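Local atomic coordinates of response regulator receiver (Brucella melitensis biovar Abortus, PDB entry 4G97), a protein that probably acts as a phosphorylation-controlled response regulator of two-component signalling, joining sigma-factor-like helical regions to a CheY-like receiver domain. Residues I151-L162 with K239-I250. Residues are numbered along the deposited sequence; the frame is centred on the assembly and turned at random.
Sequences IAMDIEQMVESL and KPFNPDMVKALI
Val159 CG2 meets Ile250 CD1 at 3.6 Å, the two side chains crossing at about a right angle, where the first and last helices of a CheY-like receiver domain pack on the same side of its parallel sheet. The axes of 151-161 and 243-250 come within 10.1 Å, with a signed crossing angle of -56°. Toward the sheet Ile155, Val159, Val246 and Ile250 are buried: Leu189 lies against both Ile155 and Val159, while Met187 touches Ile250. A Phe241 chi1 of 43°, with CG between the backbone N and carbonyl carbon, brings the ring to helix 151-161. There Ile155 CG1 approaches obliquely, 3.6 Å from CZ, and Ile151 CG2 reaches the edge; Val246 CG2 lies over one face, offset toward the rim.

The outer side is more open to solvent, with Met158, Leu162 and Lys247 partly exposed and Pro243 exposed. Met158 leaves its helix with CG anti to the backbone N (chi1 173°), then bends, so that SD lies 3.5 Å from Pro243 O and CE rests 3.7 Å from Lys247 CB. Leu162 CD2 crosses the Lys247 aliphatic chain, whose NZ makes a salt bridge, long at 3.5 Å, to Asp244 OD1. At the other end Ile151 CD1 crosses the Lys239 chain, 3.8 Å from CD; NZ continues to a salt bridge with Asp191, the predicted phosphorylation site. Van der Waals packing thus holds the segments together, lysine methylenes extending the hydrophobic seam while their ammonium groups pair with carboxylates.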
loop_
_atom_site.group_PDB
_atom_site.type_symbol
_atom_site.label_atom_id
_atom_site.label_comp_id
_atom_site.label_asym_id
_atom_site.label_seq_id
_atom_site.Cartn_x
_atom_site.Cartn_y
_atom_site.Cartn_z
ATOM N N ILE A 151 -6.264 4.367 17.951
ATOM C CA ILE A 151 -5.821 3.935 16.612
ATOM C C ILE A 151 -6.218 2.451 16.432
ATOM O O ILE A 151 -6.822 2.118 15.420
ATOM C CB ILE A 151 -4.302 4.184 16.360
ATOM C CG1 ILE A 151 -3.966 5.688 16.514
ATOM C CG2 ILE A 151 -3.886 3.671 14.948
ATOM C CD1 ILE A 151 -2.432 6.040 16.659
ATOM N N ALA A 152 -5.932 1.597 17.446
ATOM C CA ALA A 152 -6.251 0.152 17.462
ATOM C C ALA A 152 -7.752 -0.095 17.207
ATOM O O ALA A 152 -8.092 -0.933 16.369
ATOM C CB ALA A 152 -5.827 -0.462 18.793
ATOM N N MET A 153 -8.638 0.702 17.863
ATOM C CA MET A 153 -10.092 0.592 17.689
ATOM C C MET A 153 -10.555 1.080 16.341
ATOM O O MET A 153 -11.482 0.495 15.785
ATOM C CB MET A 153 -10.879 1.302 18.813
ATOM C CG MET A 153 -10.699 0.691 20.185
ATOM S SD MET A 153 -10.942 -1.107 20.246
ATOM C CE MET A 153 -9.720 -1.539 21.471
ATOM N N ASP A 154 -9.929 2.150 15.796
ATOM C CA ASP A 154 -10.336 2.662 14.485
ATOM C C ASP A 154 -10.023 1.683 13.353
ATOM O O ASP A 154 -10.829 1.551 12.425
ATOM C CB ASP A 154 -9.777 4.072 14.213
ATOM C CG ASP A 154 -10.365 5.190 15.092
ATOM O OD1 ASP A 154 -11.438 4.960 15.737
ATOM O OD2 ASP A 154 -9.758 6.293 15.140
ATOM N N ILE A 155 -8.867 0.994 13.433
ATOM C CA ILE A 155 -8.477 -0.040 12.466
ATOM C C ILE A 155 -9.497 -1.197 12.608
ATOM O O ILE A 155 -10.048 -1.643 11.606
ATOM C CB ILE A 155 -7.022 -0.559 12.711
ATOM C CG1 ILE A 155 -5.973 0.556 12.558
ATOM C CG2 ILE A 155 -6.699 -1.727 11.762
ATOM C CD1 ILE A 155 -4.720 0.275 13.313
ATOM N N GLU A 156 -9.746 -1.649 13.858
ATOM C CA GLU A 156 -10.695 -2.737 14.184
ATOM C C GLU A 156 -12.070 -2.499 13.608
ATOM O O GLU A 156 -12.594 -3.362 12.903
ATOM C CB GLU A 156 -10.750 -3.020 15.694
ATOM C CG GLU A 156 -11.746 -4.126 16.050
ATOM C CD GLU A 156 -11.773 -4.640 17.476
ATOM O OE1 GLU A 156 -10.722 -4.607 18.153
ATOM O OE2 GLU A 156 -12.830 -5.167 17.888
ATOM N N GLN A 157 -12.621 -1.299 13.832
ATOM C CA GLN A 157 -13.926 -0.891 13.319
ATOM C C GLN A 157 -13.975 -0.940 11.788
ATOM O O GLN A 157 -14.954 -1.444 11.242
ATOM C CB GLN A 157 -14.291 0.510 13.835
ATOM N N MET A 158 -12.927 -0.437 11.094
ATOM C CA MET A 158 -12.878 -0.448 9.615
ATOM C C MET A 158 -12.807 -1.878 9.057
ATOM O O MET A 158 -13.510 -2.215 8.113
ATOM C CB MET A 158 -11.690 0.381 9.076
ATOM C CG MET A 158 -11.496 0.266 7.532
ATOM S SD MET A 158 -12.745 1.168 6.546
ATOM C CE MET A 158 -13.326 -0.033 5.573
ATOM N N VAL A 159 -11.941 -2.685 9.632
ATOM C CA VAL A 159 -11.709 -4.091 9.275
ATOM C C VAL A 159 -13.020 -4.916 9.412
ATOM O O VAL A 159 -13.389 -5.653 8.485
ATOM C CB VAL A 159 -10.530 -4.556 10.172
ATOM C CG1 VAL A 159 -10.598 -6.009 10.554
ATOM C CG2 VAL A 159 -9.198 -4.203 9.518
ATOM N N GLU A 160 -13.746 -4.722 10.534
ATOM C CA GLU A 160 -15.011 -5.401 10.825
ATOM C C GLU A 160 -16.101 -4.988 9.854
ATOM O O GLU A 160 -16.869 -5.849 9.394
ATOM C CB GLU A 160 -15.438 -5.130 12.268
ATOM C CG GLU A 160 -14.562 -5.853 13.273
ATOM C CD GLU A 160 -14.829 -5.583 14.743
ATOM O OE1 GLU A 160 -15.469 -4.563 15.082
ATOM O OE2 GLU A 160 -14.320 -6.371 15.568
ATOM N N SER A 161 -16.133 -3.686 9.479
ATOM C CA SER A 161 -17.112 -3.160 8.532
ATOM C C SER A 161 -16.965 -3.835 7.177
ATOM O O SER A 161 -17.949 -3.940 6.449
ATOM C CB SER A 161 -16.974 -1.647 8.386
ATOM O OG SER A 161 -15.932 -1.302 7.485
ATOM N N LEU A 162 -15.737 -4.304 6.850
ATOM C CA LEU A 162 -15.400 -5.010 5.613
ATOM C C LEU A 162 -15.684 -6.522 5.713
ATOM O O LEU A 162 -15.510 -7.235 4.733
ATOM C CB LEU A 162 -13.917 -4.796 5.277
ATOM C CG LEU A 162 -13.474 -3.399 4.852
ATOM C CD1 LEU A 162 -11.964 -3.263 4.941
ATOM C CD2 LEU A 162 -13.950 -3.075 3.448
ATOM N N LYS A 239 -0.388 6.996 9.551
ATOM C CA LYS A 239 -1.227 7.302 10.701
ATOM C C LYS A 239 -1.099 8.808 11.011
ATOM O O LYS A 239 0.018 9.317 10.991
ATOM C CB LYS A 239 -1.045 6.370 11.907
ATOM C CG LYS A 239 0.272 6.453 12.622
ATOM C CD LYS A 239 0.207 5.737 13.947
ATOM C CE LYS A 239 1.555 5.826 14.602
ATOM N NZ LYS A 239 1.532 5.253 15.964
ATOM N N PRO A 240 -2.212 9.566 11.178
ATOM C CA PRO A 240 -3.620 9.129 11.122
ATOM C C PRO A 240 -3.975 8.842 9.666
ATOM O O PRO A 240 -3.307 9.358 8.767
ATOM C CB PRO A 240 -4.377 10.340 11.694
ATOM C CG PRO A 240 -3.551 11.511 11.274
ATOM C CD PRO A 240 -2.116 11.028 11.406
ATOM N N PHE A 241 -4.977 7.999 9.423
ATOM C CA PHE A 241 -5.333 7.614 8.054
ATOM C C PHE A 241 -6.736 7.910 7.736
ATOM O O PHE A 241 -7.585 7.920 8.627
ATOM C CB PHE A 241 -5.145 6.073 7.845
ATOM C CG PHE A 241 -5.666 5.235 9.003
ATOM C CD1 PHE A 241 -4.812 4.810 10.013
ATOM C CD2 PHE A 241 -7.014 4.917 9.105
ATOM C CE1 PHE A 241 -5.301 4.085 11.103
ATOM C CE2 PHE A 241 -7.499 4.183 10.187
ATOM C CZ PHE A 241 -6.646 3.796 11.192
ATOM N N ASN A 242 -6.997 8.059 6.438
ATOM C CA ASN A 242 -8.318 8.065 5.891
ATOM C C ASN A 242 -8.688 6.546 5.976
ATOM O O ASN A 242 -7.921 5.724 5.450
ATOM C CB ASN A 242 -8.280 8.504 4.411
ATOM C CG ASN A 242 -9.643 8.481 3.723
ATOM O OD1 ASN A 242 -10.561 7.742 4.100
ATOM N ND2 ASN A 242 -9.803 9.256 2.657
ATOM N N PRO A 243 -9.827 6.139 6.599
ATOM C CA PRO A 243 -10.175 4.698 6.616
ATOM C C PRO A 243 -10.194 4.029 5.227
ATOM O O PRO A 243 -9.943 2.831 5.150
ATOM C CB PRO A 243 -11.551 4.661 7.301
ATOM C CG PRO A 243 -12.064 6.088 7.236
ATOM C CD PRO A 243 -10.852 6.950 7.290
ATOM N N ASP A 244 -10.437 4.800 4.136
ATOM C CA ASP A 244 -10.387 4.327 2.748
ATOM C C ASP A 244 -8.972 3.888 2.321
ATOM O O ASP A 244 -8.847 3.017 1.452
ATOM C CB ASP A 244 -10.915 5.397 1.774
ATOM C CG ASP A 244 -12.429 5.449 1.679
ATOM O OD1 ASP A 244 -13.103 4.766 2.487
ATOM O OD2 ASP A 244 -12.941 6.144 0.779
ATOM N N MET A 245 -7.920 4.485 2.923
ATOM C CA MET A 245 -6.527 4.113 2.662
ATOM C C MET A 245 -6.302 2.677 3.168
ATOM O O MET A 245 -5.718 1.865 2.459
ATOM C CB MET A 245 -5.540 5.110 3.310
ATOM C CG MET A 245 -4.087 4.710 3.123
ATOM S SD MET A 245 -2.927 5.742 4.043
ATOM C CE MET A 245 -2.909 7.183 3.011
ATOM N N VAL A 246 -6.808 2.377 4.371
ATOM C CA VAL A 246 -6.750 1.059 5.029
ATOM C C VAL A 246 -7.530 0.029 4.199
ATOM O O VAL A 246 -6.998 -1.030 3.863
ATOM C CB VAL A 246 -7.269 1.143 6.485
ATOM C CG1 VAL A 246 -7.410 -0.246 7.097
ATOM C CG2 VAL A 246 -6.343 2.010 7.339
ATOM N N LYS A 247 -8.766 0.363 3.850
ATOM C CA LYS A 247 -9.645 -0.458 3.022
ATOM C C LYS A 247 -8.939 -0.867 1.706
ATOM O O LYS A 247 -8.931 -2.054 1.345
ATOM C CB LYS A 247 -10.922 0.344 2.742
ATOM C CG LYS A 247 -11.908 -0.316 1.793
ATOM C CD LYS A 247 -13.262 0.381 1.826
ATOM C CE LYS A 247 -13.441 1.430 0.758
ATOM N NZ LYS A 247 -14.737 2.149 0.908
ATOM N N ALA A 248 -8.337 0.125 1.015
ATOM C CA ALA A 248 -7.636 -0.061 -0.251
ATOM C C ALA A 248 -6.444 -0.963 -0.116
ATOM O O ALA A 248 -6.248 -1.821 -0.968
ATOM C CB ALA A 248 -7.195 1.284 -0.813
ATOM N N LEU A 249 -5.624 -0.756 0.922
ATOM C CA LEU A 249 -4.425 -1.555 1.103
ATOM C C LEU A 249 -4.715 -2.985 1.545
ATOM O O LEU A 249 -4.028 -3.887 1.091
ATOM C CB LEU A 249 -3.385 -0.860 1.958
ATOM C CG LEU A 249 -2.812 0.421 1.321
ATOM C CD1 LEU A 249 -2.035 1.213 2.340
ATOM C CD2 LEU A 249 -1.962 0.106 0.085
ATOM N N ILE A 250 -5.778 -3.200 2.350
ATOM C CA ILE A 250 -6.197 -4.560 2.707
ATOM C C ILE A 250 -6.656 -5.278 1.441
ATOM O O ILE A 250 -6.253 -6.420 1.208
ATOM C CB ILE A 250 -7.271 -4.625 3.832
ATOM C CG1 ILE A 250 -6.675 -4.134 5.151
ATOM C CG2 ILE A 250 -7.790 -6.082 3.994
ATOM C CD1 ILE A 250 -7.719 -3.849 6.218
#